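Local atomic coordinates of putative sugar phosphate isomerase (PDB entry 3L2H), a protein that probably binds a metal ion within a cupin fold and may act as an isomerase on sugar phosphates. Residues T60-H65 / T82-Q87; K136-N141 / W145-M150. All coordinates share one frame; numbering follows the deposited sequence.

Interaction 1. Residues T60-H65 / T82-Q87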
ATOM      1  N   THR B  60      20.509  19.812  -1.815  1.00 18.22           N
ATOM      2  CA  THR B  60      19.565  19.479  -0.762  1.00 18.42           C
ATOM      3  C   THR B  60      20.171  19.802   0.602  1.00 18.29           C
ATOM      4  O   THR B  60      21.285  20.291   0.676  1.00 18.16           O
ATOM      5  CB  THR B  60      19.234  17.943  -0.807  1.00 18.25           C
ATOM      6  OG1 THR B  60      18.105  17.660   0.019  1.00 18.59           O
ATOM      7  CG2 THR B  60      20.458  17.117  -0.368  1.00 18.05           C
ATOM      8  N   GLU B  61      19.421  19.585   1.673  1.00 17.41           N
ATOM      9  CA  GLU B  61      20.033  19.482   2.997  1.00 16.80           C
ATOM     10  C   GLU B  61      20.330  18.024   3.216  1.00 16.29           C
ATOM     11  O   GLU B  61      19.473  17.167   2.960  1.00 17.27           O
ATOM     12  CB  GLU B  61      19.098  19.984   4.097  1.00 17.86           C
ATOM     13  CG  GLU B  61      19.581  19.660   5.517  1.00 18.60           C
ATOM     14  CD  GLU B  61      20.869  20.365   5.919  1.00 18.81           C
ATOM     15  OE1 GLU B  61      21.293  21.289   5.188  1.00 18.92           O
ATOM     16  OE2 GLU B  61      21.483  20.030   6.987  1.00 18.77           O
ATOM     17  N   TYR B  62      21.553  17.719   3.635  1.00 16.32           N
ATOM     18  CA  TYR B  62      22.000  16.354   3.977  1.00 16.24           C
ATOM     19  C   TYR B  62      20.891  15.574   4.648  1.00 15.62           C
ATOM     20  O   TYR B  62      20.412  15.972   5.712  1.00 14.79           O
ATOM     21  CB  TYR B  62      23.185  16.472   4.895  1.00 16.47           C
ATOM     22  CG  TYR B  62      23.950  15.210   5.227  1.00 17.22           C
ATOM     23  CD1 TYR B  62      24.669  14.516   4.254  1.00 17.57           C
ATOM     24  CD2 TYR B  62      23.958  14.717   6.521  1.00 17.76           C
ATOM     25  CE1 TYR B  62      25.406  13.360   4.580  1.00 17.32           C
ATOM     26  CE2 TYR B  62      24.693  13.591   6.868  1.00 18.24           C
ATOM     27  CZ  TYR B  62      25.410  12.922   5.895  1.00 18.38           C
ATOM     28  OH  TYR B  62      26.098  11.816   6.248  1.00 19.39           O
ATOM     29  N   HIS B  63      20.468  14.468   4.017  1.00 16.02           N
ATOM     30  CA  HIS B  63      19.287  13.767   4.504  1.00 15.98           C
ATOM     31  C   HIS B  63      19.269  12.259   4.208  1.00 16.73           C
ATOM     32  O   HIS B  63      20.000  11.747   3.352  1.00 16.09           O
ATOM     33  CB  HIS B  63      18.022  14.427   3.917  1.00 16.42           C
ATOM     34  CG  HIS B  63      17.845  14.162   2.459  1.00 16.84           C
ATOM     35  ND1 HIS B  63      18.317  15.010   1.483  1.00 18.67           N
ATOM     36  CD2 HIS B  63      17.360  13.073   1.804  1.00 18.82           C
ATOM     37  CE1 HIS B  63      18.055  14.500   0.291  1.00 19.11           C
ATOM     38  NE2 HIS B  63      17.512  13.303   0.456  1.00 18.71           N
ATOM     39  N   LEU B  64      18.380  11.574   4.929  1.00 17.29           N
ATOM     40  CA  LEU B  64      18.183  10.137   4.831  1.00 17.92           C
ATOM     41  C   LEU B  64      16.694   9.865   4.826  1.00 17.79           C
ATOM     42  O   LEU B  64      15.980  10.275   5.750  1.00 17.03           O
ATOM     43  CB  LEU B  64      18.796   9.438   6.047  1.00 18.61           C
ATOM     44  CG  LEU B  64      18.631   7.922   6.101  1.00 20.08           C
ATOM     45  CD1 LEU B  64      19.460   7.221   5.029  1.00 21.12           C
ATOM     46  CD2 LEU B  64      19.045   7.420   7.476  1.00 21.63           C
ATOM     47  N   HIS B  65      16.213   9.181   3.794  1.00 18.19           N
ATOM     48  CA  HIS B  65      14.818   8.729   3.738  1.00 17.62           C
ATOM     49  C   HIS B  65      14.668   7.329   4.346  1.00 17.98           C
ATOM     50  O   HIS B  65      15.476   6.441   4.110  1.00 17.34           O
ATOM     51  CB  HIS B  65      14.329   8.613   2.295  1.00 17.88           C
ATOM     52  CG  HIS B  65      14.119   9.909   1.595  1.00 18.34           C
ATOM     53  ND1 HIS B  65      12.918  10.571   1.629  1.00 17.35           N
ATOM     54  CD2 HIS B  65      14.918  10.617   0.760  1.00 19.10           C
ATOM     55  CE1 HIS B  65      13.011  11.678   0.908  1.00 18.91           C
ATOM     56  NE2 HIS B  65      14.212  11.730   0.372  1.00 19.27           N
ATOM     57  N   THR B  82      28.527  13.754  -0.998  1.00 18.46           N
ATOM     58  CA  THR B  82      28.792  13.340   0.358  1.00 18.42           C
ATOM     59  C   THR B  82      27.788  12.266   0.736  1.00 18.84           C
ATOM     60  O   THR B  82      26.592  12.482   0.601  1.00 18.05           O
ATOM     61  CB  THR B  82      28.671  14.536   1.341  1.00 19.29           C
ATOM     62  OG1 THR B  82      29.674  15.485   0.999  1.00 19.76           O
ATOM     63  CG2 THR B  82      28.827  14.128   2.802  1.00 19.35           C
HETATM   64  N   MSE B  83      28.284  11.113   1.186  1.00 19.33           N
HETATM   65  CA  MSE B  83      27.451  10.033   1.704  1.00 19.83           C
HETATM   66  C   MSE B  83      28.056   9.565   2.994  1.00 20.84           C
HETATM   67  O   MSE B  83      29.210   9.176   3.026  1.00 20.53           O
HETATM   68  CB  MSE B  83      27.343   8.841   0.741  1.00 19.34           C
HETATM   69  CG  MSE B  83      26.672   9.159  -0.536  1.00 19.16           C
HETATM   70 SE   MSE B  83      26.409   7.539  -1.678  0.75 17.16          SE
HETATM   71  CE  MSE B  83      28.284   7.263  -2.218  1.00 19.60           C
ATOM     72  N   GLU B  84      27.269   9.614   4.075  1.00 23.44           N
ATOM     73  CA  GLU B  84      27.777   9.310   5.413  1.00 24.88           C
ATOM     74  C   GLU B  84      29.098  10.070   5.632  1.00 26.64           C
ATOM     75  O   GLU B  84      29.122  11.281   5.473  1.00 27.52           O
ATOM     76  CB  GLU B  84      27.884   7.800   5.597  1.00 25.72           C
ATOM     77  CG  GLU B  84      26.520   7.094   5.462  1.00 26.18           C
ATOM     78  CD  GLU B  84      25.588   7.416   6.636  1.00 26.41           C
ATOM     79  OE1 GLU B  84      26.075   7.398   7.800  1.00 26.73           O
ATOM     80  OE2 GLU B  84      24.397   7.704   6.412  1.00 24.92           O
ATOM     81  N   ASN B  85      30.190   9.396   5.972  1.00 28.55           N
ATOM     82  CA  ASN B  85      31.476  10.077   6.203  1.00 31.44           C
ATOM     83  C   ASN B  85      32.386  10.133   4.970  1.00 31.38           C
ATOM     84  O   ASN B  85      33.628  10.175   5.124  1.00 31.93           O
ATOM     85  CB  ASN B  85      32.351   9.368   7.272  1.00 33.37           C
ATOM     86  CG  ASN B  85      31.616   9.010   8.550  1.00 35.51           C
ATOM     87  OD1 ASN B  85      30.529   9.522   8.846  1.00 38.21           O
ATOM     88  ND2 ASN B  85      32.228   8.116   9.338  1.00 36.76           N
ATOM     89  N   ASP B  86      31.839  10.061   3.757  1.00 29.98           N
ATOM     90  CA  ASP B  86      32.704   9.901   2.586  1.00 28.83           C
ATOM     91  C   ASP B  86      32.314  10.939   1.560  1.00 27.80           C
ATOM     92  O   ASP B  86      31.137  11.331   1.471  1.00 25.28           O
ATOM     93  CB  ASP B  86      32.559   8.491   1.995  1.00 29.70           C
ATOM     94  CG  ASP B  86      32.723   7.380   3.044  1.00 31.32           C
ATOM     95  OD1 ASP B  86      33.630   7.495   3.883  1.00 32.09           O
ATOM     96  OD2 ASP B  86      31.929   6.397   3.041  1.00 33.24           O
ATOM     97  N   GLN B  87      33.291  11.358   0.762  1.00 26.11           N
ATOM     98  CA  GLN B  87      33.027  12.263  -0.331  1.00 25.99           C
ATOM     99  C   GLN B  87      33.551  11.649  -1.599  1.00 24.16           C
ATOM    100  O   GLN B  87      34.612  11.056  -1.593  1.00 22.89           O
ATOM    101  CB  GLN B  87      33.712  13.586  -0.130  1.00 27.73           C
ATOM    102  CG  GLN B  87      33.256  14.306   1.090  1.00 30.30           C
ATOM    103  CD  GLN B  87      33.467  15.766   0.904  1.00 31.93           C
ATOM    104  OE1 GLN B  87      32.530  16.560   1.042  1.00 34.59           O
ATOM    105  NE2 GLN B  87      34.670  16.138   0.486  1.00 33.37           N
TER
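Y62 and T82 are the nearest backbone neighbours here, yet their CA atoms lie 8.3 Å apart, so the loop leading into strand 64-65 and the hairpin of strands 79-83 and 86-90 meet through side chains, and one side chain against the turn backbone, rather than through paired strands. One phenol ring spans most of the gap. Its CG is placed anti to the backbone nitrogen (chi1 -171°), which swings the ring across to the hairpin, where CE1 comes within 3.9 Å of T82 CG2. The two side chains cross at about a right angle, the methyl meeting the ring obliquely. Farther out, Y62 OH settles against the turn backbone, 3.1 Å from E84 CA. That surface belongs to a type II' turn from M83 to D86, closed by bonds in both directions between the backbones of those two residues. The carboxylate of E84 is committed elsewhere, through OE2 to the backbone N of A104. The loop side carries the His-X-His signature of the first cupin motif, H63 and H65, which with E70 has the spacing that supplies metal ligands in many cupins. H63 is held at two corners: ND1 donates to E61 O in the plane of the imidazole (2.9 Å, 148° at the hydrogen), and NE2 hydrogen-bonds to E70, which together restrain rotation of the ring. Without the phenol, as with an alanine here, the T82 methyl and the turn at E84 would probably lose the ring that meets them, opening a gap between loop and hairpin. S106 and N133 also pack against the Y62 side chain.

Interaction 2. Residues K136-N141 / W145-M150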
ATOM      1  N   LYS B 136      17.331  16.945  13.364  1.00 15.63           N
ATOM      2  CA  LYS B 136      15.882  16.888  13.189  1.00 15.83           C
ATOM      3  C   LYS B 136      15.412  15.652  12.419  1.00 15.25           C
ATOM      4  O   LYS B 136      16.076  15.195  11.510  1.00 14.86           O
ATOM      5  CB  LYS B 136      15.385  18.144  12.446  1.00 17.08           C
ATOM      6  CG  LYS B 136      15.506  19.443  13.275  1.00 18.19           C
ATOM      7  CD  LYS B 136      15.210  20.603  12.455  1.00 20.20           C
ATOM      8  CE  LYS B 136      15.684  21.945  13.116  1.00 21.48           C
ATOM      9  NZ  LYS B 136      15.411  21.987  14.559  1.00 19.14           N
ATOM     10  N   ARG B 137      14.227  15.187  12.781  1.00 14.84           N
ATOM     11  CA  ARG B 137      13.548  14.112  12.095  1.00 15.81           C
ATOM     12  C   ARG B 137      12.217  14.670  11.638  1.00 16.17           C
ATOM     13  O   ARG B 137      11.494  15.291  12.428  1.00 16.12           O
ATOM     14  CB  ARG B 137      13.322  12.917  13.014  1.00 16.05           C
ATOM     15  CG  ARG B 137      12.498  11.791  12.356  1.00 17.17           C
ATOM     16  CD  ARG B 137      12.637  10.470  13.100  1.00 16.95           C
ATOM     17  NE  ARG B 137      13.918   9.856  12.813  1.00 17.69           N
ATOM     18  CZ  ARG B 137      14.307   8.691  13.310  1.00 17.75           C
ATOM     19  NH1 ARG B 137      13.493   7.997  14.112  1.00 18.89           N
ATOM     20  NH2 ARG B 137      15.485   8.198  12.994  1.00 18.09           N
ATOM     21  N   LEU B 138      11.902  14.438  10.369  1.00 15.43           N
ATOM     22  CA  LEU B 138      10.605  14.810   9.810  1.00 16.13           C
ATOM     23  C   LEU B 138       9.725  13.566   9.608  1.00 16.59           C
ATOM     24  O   LEU B 138      10.149  12.647   8.958  1.00 16.67           O
ATOM     25  CB  LEU B 138      10.788  15.472   8.470  1.00 17.21           C
ATOM     26  CG  LEU B 138       9.520  15.756   7.653  1.00 18.07           C
ATOM     27  CD1 LEU B 138       8.681  16.819   8.306  1.00 17.45           C
ATOM     28  CD2 LEU B 138       9.915  16.150   6.218  1.00 18.17           C
ATOM     29  N   TYR B 139       8.509  13.584  10.148  1.00 16.30           N
ATOM     30  CA  TYR B 139       7.560  12.531   9.939  1.00 15.70           C
ATOM     31  C   TYR B 139       6.527  13.151   9.018  1.00 16.52           C
ATOM     32  O   TYR B 139       5.946  14.185   9.372  1.00 16.40           O
ATOM     33  CB  TYR B 139       6.892  12.137  11.237  1.00 15.41           C
ATOM     34  CG  TYR B 139       7.795  11.651  12.334  1.00 15.15           C
ATOM     35  CD1 TYR B 139       8.130  10.310  12.450  1.00 15.32           C
ATOM     36  CD2 TYR B 139       8.282  12.537  13.283  1.00 15.00           C
ATOM     37  CE1 TYR B 139       8.977   9.883  13.516  1.00 15.03           C
ATOM     38  CE2 TYR B 139       9.114  12.141  14.285  1.00 14.79           C
ATOM     39  CZ  TYR B 139       9.429  10.786  14.421  1.00 14.76           C
ATOM     40  OH  TYR B 139      10.225  10.434  15.468  1.00 14.66           O
ATOM     41  N   ARG B 140       6.357  12.584   7.816  1.00 16.25           N
ATOM     42  CA  ARG B 140       5.381  13.105   6.881  1.00 16.83           C
ATOM     43  C   ARG B 140       4.320  12.036   6.666  1.00 15.98           C
ATOM     44  O   ARG B 140       4.619  10.938   6.254  1.00 15.25           O
ATOM     45  CB  ARG B 140       6.028  13.509   5.560  1.00 17.54           C
ATOM     46  CG  ARG B 140       5.025  14.201   4.649  1.00 18.37           C
ATOM     47  CD  ARG B 140       5.647  14.652   3.306  1.00 20.01           C
ATOM     48  NE  ARG B 140       6.427  13.640   2.640  1.00 20.21           N
ATOM     49  CZ  ARG B 140       5.902  12.614   1.988  1.00 21.85           C
ATOM     50  NH1 ARG B 140       4.592  12.439   1.970  1.00 22.75           N
ATOM     51  NH2 ARG B 140       6.691  11.704   1.436  1.00 22.78           N
ATOM     52  N   ASN B 141       3.094  12.408   6.953  1.00 16.63           N
ATOM     53  CA  ASN B 141       1.955  11.492   7.006  1.00 16.03           C
ATOM     54  C   ASN B 141       0.764  12.106   6.319  1.00 16.99           C
ATOM     55  O   ASN B 141      -0.018  12.818   6.924  1.00 14.41           O
ATOM     56  CB  ASN B 141       1.669  11.132   8.485  1.00 15.77           C
ATOM     57  CG  ASN B 141       2.766  10.212   9.061  1.00 15.23           C
ATOM     58  OD1 ASN B 141       3.024   9.126   8.487  1.00 15.30           O
ATOM     59  ND2 ASN B 141       3.422  10.626  10.129  1.00 13.60           N
ATOM     60  N   TRP B 145       2.733  17.267   8.344  1.00 18.08           N
ATOM     61  CA  TRP B 145       4.200  17.288   8.393  1.00 17.52           C
ATOM     62  C   TRP B 145       4.589  17.638   9.824  1.00 15.90           C
ATOM     63  O   TRP B 145       4.127  18.667  10.358  1.00 13.68           O
ATOM     64  CB  TRP B 145       4.805  18.320   7.456  1.00 18.70           C
ATOM     65  CG  TRP B 145       4.571  18.111   5.996  1.00 20.60           C
ATOM     66  CD1 TRP B 145       3.390  17.897   5.378  1.00 21.93           C
ATOM     67  CD2 TRP B 145       5.558  18.150   4.984  1.00 21.80           C
ATOM     68  NE1 TRP B 145       3.574  17.799   4.015  1.00 22.68           N
ATOM     69  CE2 TRP B 145       4.899  17.943   3.744  1.00 22.39           C
ATOM     70  CE3 TRP B 145       6.923  18.364   4.994  1.00 22.80           C
ATOM     71  CZ2 TRP B 145       5.560  17.930   2.537  1.00 23.45           C
ATOM     72  CZ3 TRP B 145       7.611  18.335   3.752  1.00 24.21           C
ATOM     73  CH2 TRP B 145       6.917  18.125   2.555  1.00 23.42           C
ATOM     74  N   ASN B 146       5.373  16.764  10.454  1.00 14.88           N
ATOM     75  CA  ASN B 146       5.736  16.925  11.859  1.00 15.12           C
ATOM     76  C   ASN B 146       7.273  16.898  11.997  1.00 15.39           C
ATOM     77  O   ASN B 146       7.875  15.892  11.726  1.00 16.79           O
ATOM     78  CB  ASN B 146       5.156  15.809  12.753  1.00 14.44           C
ATOM     79  CG  ASN B 146       3.661  15.868  12.985  1.00 15.67           C
ATOM     80  OD1 ASN B 146       3.126  14.929  13.640  1.00 15.88           O
ATOM     81  ND2 ASN B 146       2.966  16.928  12.516  1.00 13.28           N
ATOM     82  N   LEU B 147       7.888  18.015  12.402  1.00 15.22           N
ATOM     83  CA  LEU B 147       9.343  18.128  12.529  1.00 14.82           C
ATOM     84  C   LEU B 147       9.685  18.123  14.026  1.00 14.45           C
ATOM     85  O   LEU B 147       9.140  18.917  14.789  1.00 13.57           O
ATOM     86  CB  LEU B 147       9.840  19.388  11.860  1.00 15.02           C
ATOM     87  CG  LEU B 147      11.342  19.568  11.608  1.00 15.00           C
ATOM     88  CD1 LEU B 147      11.890  18.546  10.586  1.00 15.52           C
ATOM     89  CD2 LEU B 147      11.577  21.015  11.171  1.00 15.29           C
ATOM     90  N   VAL B 148      10.608  17.247  14.408  1.00 14.29           N
ATOM     91  CA  VAL B 148      10.933  16.986  15.797  1.00 14.12           C
ATOM     92  C   VAL B 148      12.421  16.983  16.016  1.00 13.73           C
ATOM     93  O   VAL B 148      13.166  16.420  15.232  1.00 14.58           O
ATOM     94  CB  VAL B 148      10.350  15.635  16.264  1.00 14.23           C
ATOM     95  CG1 VAL B 148      10.612  15.421  17.747  1.00 14.12           C
ATOM     96  CG2 VAL B 148       8.825  15.570  15.973  1.00 14.03           C
ATOM     97  N   ASP B 149      12.872  17.695  17.040  1.00 14.04           N
ATOM     98  CA  ASP B 149      14.291  17.652  17.384  1.00 13.96           C
ATOM     99  C   ASP B 149      14.640  16.234  17.812  1.00 13.71           C
ATOM    100  O   ASP B 149      13.887  15.589  18.503  1.00 13.70           O
ATOM    101  CB  ASP B 149      14.620  18.595  18.529  1.00 14.44           C
ATOM    102  CG  ASP B 149      16.126  18.580  18.886  1.00 15.49           C
ATOM    103  OD1 ASP B 149      16.888  19.299  18.212  1.00 17.46           O
ATOM    104  OD2 ASP B 149      16.525  17.885  19.872  1.00 16.12           O
HETATM  105  N   MSE B 150      15.809  15.751  17.434  1.00 14.44           N
HETATM  106  CA  MSE B 150      16.094  14.352  17.675  1.00 14.85           C
HETATM  107  C   MSE B 150      16.180  13.992  19.169  1.00 14.95           C
HETATM  108  O   MSE B 150      15.852  12.863  19.554  1.00 14.99           O
HETATM  109  CB  MSE B 150      17.362  13.945  16.911  1.00 14.78           C
HETATM  110  CG  MSE B 150      17.118  13.684  15.393  1.00 15.02           C
HETATM  111 SE   MSE B 150      18.880  13.363  14.594  0.75 15.92          SE
HETATM  112  CE  MSE B 150      18.246  12.928  12.799  1.00 15.80           C
TER
HETATM  113  O   HOH W   1      17.251  20.756  16.059  1.00 14.39           O
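The side-chain oxygen OD1 of N146, whose backbone pairs with Y139, is gripped by two donors of the third subunit, Y139 OH and R137 NH1; the interface repeats this in reverse, Y139 OH reaching N146 of that subunit. Within the chain, the Y139-N146 and R137-V148 hydrogen-bonded pairs each close a ring of two 2.9 Å bonds, the straightest being Y139 N to N146 O at 175°. This is an antiparallel hairpin at one edge of the chain's four-stranded sheet, and residues 145-148 extend that sheet into the third subunit. On the face with Y139, V148 CG2 meets the ring edge 3.8 Å from Y139 CE2, while R137 CG lies over a ring face. The R137 guanidinium continues to D130 and to E144 of the third subunit. The other face carries L138, L147, R140 and W145. R140 runs beside the indole, and its CD sits over the six-membered ring, 3.6 Å from the centroid. A bend at chi3 (48°) leads the guanidinium on to E68 and L124 O, leaving at most a weak cation-pi attraction. Alongside, L138 CD2 comes 3.9 Å from W145 CE3. At the other end, a water lies 2.7 Å from K136 NZ and 2.6 Å from D149 OD1. Both arginines thus lay aliphatic stems on aromatic rings while their charges find acidic partners beyond the hairpin, R140 within the chain and R137 also across the subunit boundary.

Overall arrangement
Both contacts reach the same four-stranded sheet, interaction 1 at its outermost strand 64-65 and interaction 2 at the 136-141/144-149 hairpin on the opposite border within the chain. Their centres are 18 Å apart and they do not touch, though D130 connects them: it pairs by backbone with L64 and receives the R137 guanidinium. Interaction 1 lies nearer the middle of the chain, beside the cupin histidines, and buries little area through one aromatic ring against a turn. Interaction 2, farther out, buries over four times as much by regular backbone pairing, with charged and amide groups that serve the subunit boundary. Both are partly buried, but only interaction 2 has several buried residues among those touching.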